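Local coordinates for takeout-like protein 1 (Epiphyas postvittana, PDB 3E8T) that probably carries hydrophobic ligands in an insect, holding a ubiquinone-8 molecule in a long internal pocket, at residues A[69-74]-A[85-90]; A[120-125]-A[151-156]. All blocks are in the same frame, centred on the assembly; numbering follows the deposited sequence. Where two conformers were deposited one is given.

Contact 1 of 2, residues A[69-74]-A[85-90]; sequences AVIDNV and VDFHLD. With UQ8 (Ubiquinone-8), chain B.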
loop_
_atom_site.group_PDB
_atom_site.type_symbol
_atom_site.label_atom_id
_atom_site.label_comp_id
_atom_site.label_asym_id
_atom_site.label_seq_id
_atom_site.Cartn_x
_atom_site.Cartn_y
_atom_site.Cartn_z
ATOM N N ALA A 69 -4.267 9.340 3.891
ATOM C CA ALA A 69 -5.303 8.336 3.827
ATOM C C ALA A 69 -6.440 8.630 4.799
ATOM O O ALA A 69 -6.204 9.156 5.884
ATOM C CB ALA A 69 -4.769 6.965 4.080
ATOM N N VAL A 70 -7.651 8.287 4.368
ATOM C CA VAL A 70 -8.869 8.424 5.170
ATOM C C VAL A 70 -9.260 7.030 5.608
ATOM O O VAL A 70 -9.463 6.138 4.779
ATOM C CB VAL A 70 -9.969 9.088 4.392
ATOM C CG1 VAL A 70 -11.227 9.160 5.217
ATOM C CG2 VAL A 70 -9.521 10.502 3.988
ATOM N N ILE A 71 -9.353 6.811 6.922
ATOM C CA ILE A 71 -9.764 5.554 7.480
ATOM C C ILE A 71 -11.277 5.510 7.510
ATOM O O ILE A 71 -11.915 6.301 8.198
ATOM C CB ILE A 71 -9.212 5.301 8.894
ATOM C CG1 ILE A 71 -7.713 5.536 8.971
ATOM C CG2 ILE A 71 -9.577 3.906 9.368
ATOM C CD1 ILE A 71 -6.891 4.639 8.094
ATOM N N ASP A 72 -11.872 4.572 6.795
ATOM C CA ASP A 72 -13.308 4.441 6.710
ATOM C C ASP A 72 -13.871 3.634 7.849
ATOM O O ASP A 72 -14.943 3.981 8.375
ATOM C CB ASP A 72 -13.723 3.882 5.347
ATOM C CG ASP A 72 -13.298 4.778 4.218
ATOM O OD1 ASP A 72 -13.727 5.963 4.203
ATOM O OD2 ASP A 72 -12.500 4.343 3.342
ATOM N N ASN A 73 -13.182 2.576 8.243
ATOM C CA ASN A 73 -13.621 1.718 9.305
ATOM C C ASN A 73 -12.510 0.836 9.832
ATOM O O ASN A 73 -11.701 0.375 9.060
ATOM C CB ASN A 73 -14.774 0.808 8.851
ATOM C CG ASN A 73 -15.550 0.225 10.045
ATOM O OD1 ASN A 73 -16.077 0.977 10.861
ATOM N ND2 ASN A 73 -15.568 -1.089 10.169
ATOM N N VAL A 74 -12.537 0.581 11.136
ATOM C CA VAL A 74 -11.702 -0.397 11.802
ATOM C C VAL A 74 -12.615 -1.292 12.623
ATOM O O VAL A 74 -13.393 -0.766 13.443
ATOM C CB VAL A 74 -10.634 0.207 12.706
ATOM C CG1 VAL A 74 -9.866 -0.898 13.402
ATOM C CG2 VAL A 74 -9.705 1.167 11.909
ATOM N N VAL A 85 -9.550 -3.376 8.308
ATOM C CA VAL A 85 -9.356 -1.954 8.112
ATOM C C VAL A 85 -9.712 -1.601 6.660
ATOM O O VAL A 85 -9.155 -2.164 5.708
ATOM C CB VAL A 85 -7.886 -1.500 8.397
ATOM C CG1 VAL A 85 -7.789 -0.031 8.314
ATOM C CG2 VAL A 85 -7.389 -2.004 9.775
ATOM N N ASP A 86 -10.652 -0.678 6.518
ATOM C CA ASP A 86 -11.053 -0.156 5.221
ATOM C C ASP A 86 -10.604 1.290 5.162
ATOM O O ASP A 86 -10.867 2.062 6.081
ATOM C CB ASP A 86 -12.573 -0.217 5.081
ATOM C CG ASP A 86 -13.070 -1.598 4.942
ATOM O OD1 ASP A 86 -12.785 -2.180 3.889
ATOM O OD2 ASP A 86 -13.730 -2.123 5.854
ATOM N N PHE A 87 -9.884 1.670 4.113
ATOM C CA PHE A 87 -9.447 3.049 3.957
ATOM C C PHE A 87 -9.322 3.415 2.492
ATOM O O PHE A 87 -9.377 2.540 1.626
ATOM C CB PHE A 87 -8.112 3.305 4.708
ATOM C CG PHE A 87 -6.936 2.484 4.249
ATOM C CD1 PHE A 87 -5.980 3.047 3.430
ATOM C CD2 PHE A 87 -6.773 1.168 4.688
ATOM C CE1 PHE A 87 -4.853 2.339 3.039
ATOM C CE2 PHE A 87 -5.649 0.441 4.281
ATOM C CZ PHE A 87 -4.720 1.057 3.441
ATOM N N HIS A 88 -9.128 4.689 2.223
ATOM C CA HIS A 88 -8.928 5.136 0.865
ATOM C C HIS A 88 -8.015 6.330 0.807
ATOM O O HIS A 88 -7.770 6.994 1.817
ATOM C CB HIS A 88 -10.276 5.425 0.178
ATOM C CG HIS A 88 -11.009 6.597 0.753
ATOM N ND1 HIS A 88 -11.865 6.506 1.834
ATOM C CD2 HIS A 88 -10.988 7.903 0.403
ATOM C CE1 HIS A 88 -12.357 7.710 2.109
ATOM N NE2 HIS A 88 -11.841 8.576 1.260
ATOM N N LEU A 89 -7.451 6.567 -0.388
ATOM C CA LEU A 89 -6.517 7.669 -0.578
ATOM C C LEU A 89 -6.283 7.932 -2.052
ATOM O O LEU A 89 -6.682 7.122 -2.895
ATOM C CB LEU A 89 -5.172 7.339 0.086
ATOM C CG LEU A 89 -4.340 6.209 -0.565
ATOM C CD1 LEU A 89 -2.907 6.353 -0.082
ATOM C CD2 LEU A 89 -4.869 4.842 -0.245
ATOM N N ASP A 90 -5.729 9.092 -2.340
ATOM C CA ASP A 90 -5.038 9.342 -3.582
ATOM C C ASP A 90 -3.587 9.027 -3.393
ATOM O O ASP A 90 -3.033 9.321 -2.345
ATOM C CB ASP A 90 -5.187 10.802 -4.043
ATOM C CG ASP A 90 -6.630 11.220 -4.303
ATOM O OD1 ASP A 90 -7.505 10.359 -4.466
ATOM O OD2 ASP A 90 -6.847 12.467 -4.347
HETATM C C45 UQ8 B . 4.340 0.010 -17.587
HETATM C C44 UQ8 B . 2.943 -0.563 -17.842
HETATM C C46 UQ8 B . 2.603 -0.384 -19.298
HETATM C C43 UQ8 B . 1.873 0.065 -16.969
HETATM C C42 UQ8 B . 2.330 0.167 -15.506
HETATM C C41 UQ8 B . 2.384 -1.228 -14.896
HETATM C C39 UQ8 B . 1.781 -1.215 -13.508
HETATM C C40 UQ8 B . 2.571 -1.687 -12.290
HETATM C C38 UQ8 B . 0.474 -0.840 -13.345
HETATM C C37 UQ8 B . -0.183 -0.782 -12.124
HETATM C C36 UQ8 B . -1.481 -0.023 -12.396
HETATM C C34 UQ8 B . -2.260 0.299 -11.133
HETATM C C35 UQ8 B . -3.337 1.156 -11.304
HETATM C C33 UQ8 B . -1.851 -0.180 -9.890
HETATM C C32 UQ8 B . -2.462 -0.011 -8.653
HETATM C C31 UQ8 B . -1.369 -0.129 -7.558
HETATM C C29 UQ8 B . -1.927 -0.129 -6.142
HETATM C C30 UQ8 B . -3.189 -0.981 -5.793
HETATM C C28 UQ8 B . -1.313 0.638 -5.158
HETATM C C27 UQ8 B . -1.726 0.727 -3.834
HETATM C C26 UQ8 B . -0.545 0.982 -2.886
HETATM C C24 UQ8 B . -1.042 1.316 -1.476
HETATM C C25 UQ8 B . -1.771 2.642 -1.197
HETATM C C23 UQ8 B . -0.839 0.414 -0.455
HETATM C C22 UQ8 B . -1.214 0.554 0.885
HETATM C C21 UQ8 B . -0.955 -0.736 1.663
HETATM C C19 UQ8 B . -1.638 -0.821 3.029
HETATM C C20 UQ8 B . -1.485 -2.197 3.675
HETATM C C18 UQ8 B . -1.252 0.324 3.975
HETATM C C17 UQ8 B . -1.882 0.143 5.363
HETATM C C16 UQ8 B . -1.933 1.449 6.174
HETATM C C14 UQ8 B . -2.207 1.110 7.635
HETATM C C15 UQ8 B . -3.206 -0.015 7.966
HETATM C C13 UQ8 B . -1.550 1.774 8.669
HETATM C C12 UQ8 B . -1.761 1.476 10.013
HETATM C C11 UQ8 B . -1.516 2.671 10.957
HETATM C C9 UQ8 B . -2.309 2.524 12.269
HETATM C C10 UQ8 B . -2.776 1.079 12.515
HETATM C C8 UQ8 B . -1.448 3.032 13.423
HETATM C C7 UQ8 B . -0.972 1.911 14.352
HETATM C C6 UQ8 B . -2.022 1.508 15.414
HETATM C C1 UQ8 B . -2.251 0.150 15.671
HETATM C C1M UQ8 B . -1.521 -0.792 14.947
HETATM C C2 UQ8 B . -3.191 -0.273 16.619
HETATM O O2 UQ8 B . -3.388 -1.470 16.847
HETATM C C3 UQ8 B . -3.916 0.664 17.338
HETATM O O3 UQ8 B . -4.829 0.250 18.262
HETATM C C3M UQ8 B . -4.186 0.011 19.513
HETATM C C4 UQ8 B . -3.717 2.019 17.103
HETATM O O4 UQ8 B . -4.442 2.928 17.822
HETATM C C4M UQ8 B . -5.847 2.653 17.716
HETATM C C5 UQ8 B . -2.780 2.437 16.148
HETATM O O5 UQ8 B . -2.617 3.647 15.969
HETATM O O HOH W 1 -13.605 -2.531 8.576
#
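The carbonyl oxygen Asp86 O is gripped by two successive amides of the facing strand, Asp72 N at 2.8 Å and the longer Asn73 N at 3.2 Å, both arriving from the same face of its carbonyl plane. This is a classic beta bulge in the antiparallel hairpin of strands 54-77 and 82-100, part of the curled sheet round the ubiquinone pocket. The extra residue turns Asp72 toward the partner strand, where its carboxylate lies nearly coplanar with the His88 imidazole. His88 ND1 donates to the syn lone pair of Asp72 OD2 over 2.7 Å, almost straight at 173°, which fixes the rotation of the ring. With chi1 at 67°, His88 CG sits between its own backbone N and carbonyl carbon, and the imidazole swings back over Val70, whose CB lies over one face in a CH-pi contact. Beyond the bulge, a water accepts from Asn73 ND2 and donates to Asp86 OD2, while Asp86 OD1 is hydrogen-bonded to His124. On the face carrying Ile71, Val74, Val85 and Phe87, the contact is apolar. Ile71 CD1 packs against Phe87 CB at 3.8 Å, while the phenyl ring extends away from strand 70-74 to line the pocket. Its far end meets the isoprenoid tail, Phe87 CZ lying 3.5 Å from C17 of ubiquinone-8.

Contact 2 of 2, residues A[120-125]-A[151-156]; sequences NIHIHL and DVKDNA. With UQ8 (Ubiquinone-8), chain B.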
loop_
_atom_site.group_PDB
_atom_site.type_symbol
_atom_site.label_atom_id
_atom_site.label_comp_id
_atom_site.label_asym_id
_atom_site.label_seq_id
_atom_site.Cartn_x
_atom_site.Cartn_y
_atom_site.Cartn_z
ATOM N N ASN A 120 -8.670 7.961 -5.588
ATOM C CA ASN A 120 -9.682 7.284 -4.815
ATOM C C ASN A 120 -9.490 5.782 -4.879
ATOM O O ASN A 120 -10.407 5.022 -5.214
ATOM C CB ASN A 120 -11.084 7.709 -5.265
ATOM C CG ASN A 120 -12.150 7.416 -4.246
ATOM O OD1 ASN A 120 -11.872 7.255 -3.072
ATOM N ND2 ASN A 120 -13.378 7.349 -4.721
ATOM N N ILE A 121 -8.308 5.347 -4.467
ATOM C CA ILE A 121 -8.074 3.939 -4.303
ATOM C C ILE A 121 -8.572 3.500 -2.927
ATOM O O ILE A 121 -8.167 4.085 -1.929
ATOM C CB ILE A 121 -6.611 3.502 -4.653
ATOM C CG1 ILE A 121 -6.496 1.980 -4.563
ATOM C CG2 ILE A 121 -5.622 4.217 -3.784
ATOM C CD1 ILE A 121 -5.147 1.450 -5.108
ATOM N N HIS A 122 -9.416 2.479 -2.902
ATOM C CA HIS A 122 -9.919 1.876 -1.693
ATOM C C HIS A 122 -9.208 0.586 -1.421
ATOM O O HIS A 122 -8.941 -0.198 -2.334
ATOM C CB HIS A 122 -11.415 1.649 -1.815
ATOM C CG HIS A 122 -12.205 2.925 -1.724
ATOM N ND1 HIS A 122 -13.077 3.198 -0.689
ATOM C CD2 HIS A 122 -12.157 4.056 -2.461
ATOM C CE1 HIS A 122 -13.559 4.418 -0.830
ATOM N NE2 HIS A 122 -13.047 4.948 -1.911
ATOM N N ILE A 123 -8.812 0.416 -0.160
ATOM C CA ILE A 123 -8.051 -0.707 0.296
ATOM C C ILE A 123 -8.802 -1.408 1.429
ATOM O O ILE A 123 -9.322 -0.769 2.315
ATOM C CB ILE A 123 -6.655 -0.311 0.820
ATOM C CG1 ILE A 123 -5.894 0.469 -0.235
ATOM C CG2 ILE A 123 -5.861 -1.500 1.288
ATOM C CD1 ILE A 123 -5.530 -0.270 -1.412
ATOM N N HIS A 124 -8.887 -2.722 1.364
ATOM C CA HIS A 124 -9.457 -3.578 2.416
ATOM C C HIS A 124 -8.351 -4.487 2.943
ATOM O O HIS A 124 -7.845 -5.353 2.229
ATOM C CB HIS A 124 -10.645 -4.399 1.882
ATOM C CG HIS A 124 -11.302 -5.288 2.891
ATOM N ND1 HIS A 124 -12.154 -4.803 3.855
ATOM C CD2 HIS A 124 -11.244 -6.635 3.081
ATOM C CE1 HIS A 124 -12.583 -5.808 4.603
ATOM N NE2 HIS A 124 -12.067 -6.931 4.144
ATOM N N LEU A 125 -7.955 -4.249 4.182
ATOM C CA LEU A 125 -6.884 -4.983 4.843
ATOM C C LEU A 125 -7.477 -5.843 5.953
ATOM O O LEU A 125 -8.246 -5.355 6.770
ATOM C CB LEU A 125 -5.893 -3.979 5.458
ATOM C CG LEU A 125 -4.842 -4.486 6.418
ATOM C CD1 LEU A 125 -3.800 -5.320 5.652
ATOM C CD2 LEU A 125 -4.196 -3.316 7.148
ATOM N N ASP A 151 -9.371 -1.454 -4.862
ATOM C CA ASP A 151 -10.281 -1.049 -5.932
ATOM C C ASP A 151 -9.995 0.416 -6.240
ATOM O O ASP A 151 -10.237 1.288 -5.385
ATOM C CB ASP A 151 -11.707 -1.208 -5.397
ATOM C CG ASP A 151 -12.779 -0.783 -6.345
ATOM O OD1 ASP A 151 -12.504 -0.364 -7.455
ATOM O OD2 ASP A 151 -13.987 -0.860 -5.932
ATOM N N VAL A 152 -9.442 0.701 -7.418
ATOM C CA VAL A 152 -9.253 2.092 -7.845
ATOM C C VAL A 152 -10.579 2.594 -8.353
ATOM O O VAL A 152 -11.090 2.109 -9.366
ATOM C CB VAL A 152 -8.163 2.216 -8.921
ATOM C CG1 VAL A 152 -7.987 3.681 -9.258
ATOM C CG2 VAL A 152 -6.843 1.561 -8.471
ATOM N N LYS A 153 -11.219 3.482 -7.578
ATOM C CA LYS A 153 -12.610 3.826 -7.909
ATOM C C LYS A 153 -12.774 4.961 -8.885
ATOM O O LYS A 153 -13.747 4.954 -9.642
ATOM C CB LYS A 153 -13.387 4.156 -6.635
ATOM C CG LYS A 153 -13.635 2.984 -5.771
ATOM C CD LYS A 153 -14.763 3.212 -4.750
ATOM C CE LYS A 153 -15.011 1.967 -4.011
ATOM N NZ LYS A 153 -15.761 0.974 -4.809
ATOM N N ASP A 154 -11.907 5.971 -8.864
ATOM C CA ASP A 154 -12.119 7.151 -9.686
ATOM C C ASP A 154 -11.361 7.100 -10.970
ATOM O O ASP A 154 -11.990 7.227 -12.008
ATOM C CB ASP A 154 -11.862 8.447 -8.940
ATOM C CG ASP A 154 -12.915 8.760 -7.917
ATOM O OD1 ASP A 154 -13.775 7.909 -7.644
ATOM O OD2 ASP A 154 -12.837 9.892 -7.410
ATOM N N ASN A 155 -10.030 7.002 -10.917
ATOM C CA ASN A 155 -9.252 6.838 -12.134
ATOM C C ASN A 155 -7.780 6.664 -11.790
ATOM O O ASN A 155 -7.375 6.730 -10.647
ATOM C CB ASN A 155 -9.573 7.955 -13.195
ATOM C CG ASN A 155 -9.550 9.368 -12.609
ATOM O OD1 ASN A 155 -8.544 9.788 -12.068
ATOM N ND2 ASN A 155 -10.672 10.080 -12.688
ATOM N N ALA A 156 -7.041 6.334 -12.827
ATOM C CA ALA A 156 -5.612 6.246 -12.738
ATOM C C ALA A 156 -5.022 6.831 -14.003
ATOM O O ALA A 156 -5.594 6.645 -15.094
ATOM C CB ALA A 156 -5.171 4.834 -12.564
HETATM C C45 UQ8 B . 4.340 0.010 -17.587
HETATM C C44 UQ8 B . 2.943 -0.563 -17.842
HETATM C C46 UQ8 B . 2.603 -0.384 -19.298
HETATM C C43 UQ8 B . 1.873 0.065 -16.969
HETATM C C42 UQ8 B . 2.330 0.167 -15.506
HETATM C C41 UQ8 B . 2.384 -1.228 -14.896
HETATM C C39 UQ8 B . 1.781 -1.215 -13.508
HETATM C C40 UQ8 B . 2.571 -1.687 -12.290
HETATM C C38 UQ8 B . 0.474 -0.840 -13.345
HETATM C C37 UQ8 B . -0.183 -0.782 -12.124
HETATM C C36 UQ8 B . -1.481 -0.023 -12.396
HETATM C C34 UQ8 B . -2.260 0.299 -11.133
HETATM C C35 UQ8 B . -3.337 1.156 -11.304
HETATM C C33 UQ8 B . -1.851 -0.180 -9.890
HETATM C C32 UQ8 B . -2.462 -0.011 -8.653
HETATM C C31 UQ8 B . -1.369 -0.129 -7.558
HETATM C C29 UQ8 B . -1.927 -0.129 -6.142
HETATM C C30 UQ8 B . -3.189 -0.981 -5.793
HETATM C C28 UQ8 B . -1.313 0.638 -5.158
HETATM C C27 UQ8 B . -1.726 0.727 -3.834
HETATM C C26 UQ8 B . -0.545 0.982 -2.886
HETATM C C24 UQ8 B . -1.042 1.316 -1.476
HETATM C C25 UQ8 B . -1.771 2.642 -1.197
HETATM C C23 UQ8 B . -0.839 0.414 -0.455
HETATM C C22 UQ8 B . -1.214 0.554 0.885
HETATM C C21 UQ8 B . -0.955 -0.736 1.663
HETATM C C19 UQ8 B . -1.638 -0.821 3.029
HETATM C C20 UQ8 B . -1.485 -2.197 3.675
HETATM C C18 UQ8 B . -1.252 0.324 3.975
HETATM C C17 UQ8 B . -1.882 0.143 5.363
HETATM C C16 UQ8 B . -1.933 1.449 6.174
HETATM C C14 UQ8 B . -2.207 1.110 7.635
HETATM C C15 UQ8 B . -3.206 -0.015 7.966
HETATM C C13 UQ8 B . -1.550 1.774 8.669
HETATM C C12 UQ8 B . -1.761 1.476 10.013
HETATM C C11 UQ8 B . -1.516 2.671 10.957
HETATM C C9 UQ8 B . -2.309 2.524 12.269
HETATM C C10 UQ8 B . -2.776 1.079 12.515
HETATM C C8 UQ8 B . -1.448 3.032 13.423
HETATM C C7 UQ8 B . -0.972 1.911 14.352
HETATM C C6 UQ8 B . -2.022 1.508 15.414
HETATM C C1 UQ8 B . -2.251 0.150 15.671
HETATM C C1M UQ8 B . -1.521 -0.792 14.947
HETATM C C2 UQ8 B . -3.191 -0.273 16.619
HETATM O O2 UQ8 B . -3.388 -1.470 16.847
HETATM C C3 UQ8 B . -3.916 0.664 17.338
HETATM O O3 UQ8 B . -4.829 0.250 18.262
HETATM C C3M UQ8 B . -4.186 0.011 19.513
HETATM C C4 UQ8 B . -3.717 2.019 17.103
HETATM O O4 UQ8 B . -4.442 2.928 17.822
HETATM C C4M UQ8 B . -5.847 2.653 17.716
HETATM C C5 UQ8 B . -2.780 2.437 16.148
HETATM O O5 UQ8 B . -2.617 3.647 15.969
#
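Backbone hydrogen bonds join Asn120 and His122 to strand 139-153. His122 and Asp151 form an antiparallel hydrogen-bonded pair, in which His122 N donates to Asp151 O and Asp151 N returns a bond to His122 O, each 2.9 Å long. Lys153 N then reaches Asn120 O from well above its carbonyl plane. Among the polar side chains, Asn120 ND2 gives Asp154 OD1 a straight bond of 3.0 Å. The oxygen lies in the amide plane, but the donor stands above the carboxylate, and the two planes are 72° apart. Asn120 CG is anti to its backbone N (chi1 -161°), which carries the amide between two partners: its other end, OD1, takes a weak bond from His122 NE2.

These links lie where the antiparallel sheet bends. The chain turns a corner at Asn120 and again at Asp154, so the strand segments before and after each corner belong to different sheets or faces. A classic beta bulge sets Asp154 and Asn155 opposite Lys119.

A CH-pi contact lies over one face of the His122 ring: the Lys153 chain crosses it at about a right angle, with CD 3.8 Å from the centroid. A bend at chi4 (-76°) then brings Lys153 NZ to Asp151 OD2, a salt bridge of 2.8 Å; the other carboxylate oxygen, OD1, pairs with Lys183. Apolar contacts occupy the face carrying Ile121 and Val152. Ile121 CD1 touches Val152 CG2 at 3.8 Å and also meets C30 of ubiquinone-8, whose C15 methyl is approached further along the strand by Leu125 CD2 at 3.5 Å.

Overall arrangement
From the N terminus, the chain passes through helix 13-28 and strand 42-51 before strand 54-77 turns back into strand 82-100; contact 1 closes this hairpin, with ten residues between its segments. After strand 106-111, strand 113-133 returns alongside strand 82-100, and contact 2 closes the hairpin of strands 113-133 and 139-153, leaving 25 residues between 120-125 and 151-156. The contacts follow in series, without nesting or crossing, and their centres are about 10 Å apart. Segments 85-90 and 120-125 run as neighbours in the sheet, joined by backbone bonds and the stacked rings of His88 and His122. Both hairpins thus form a continuous wall along one ubiquinone-8 tail.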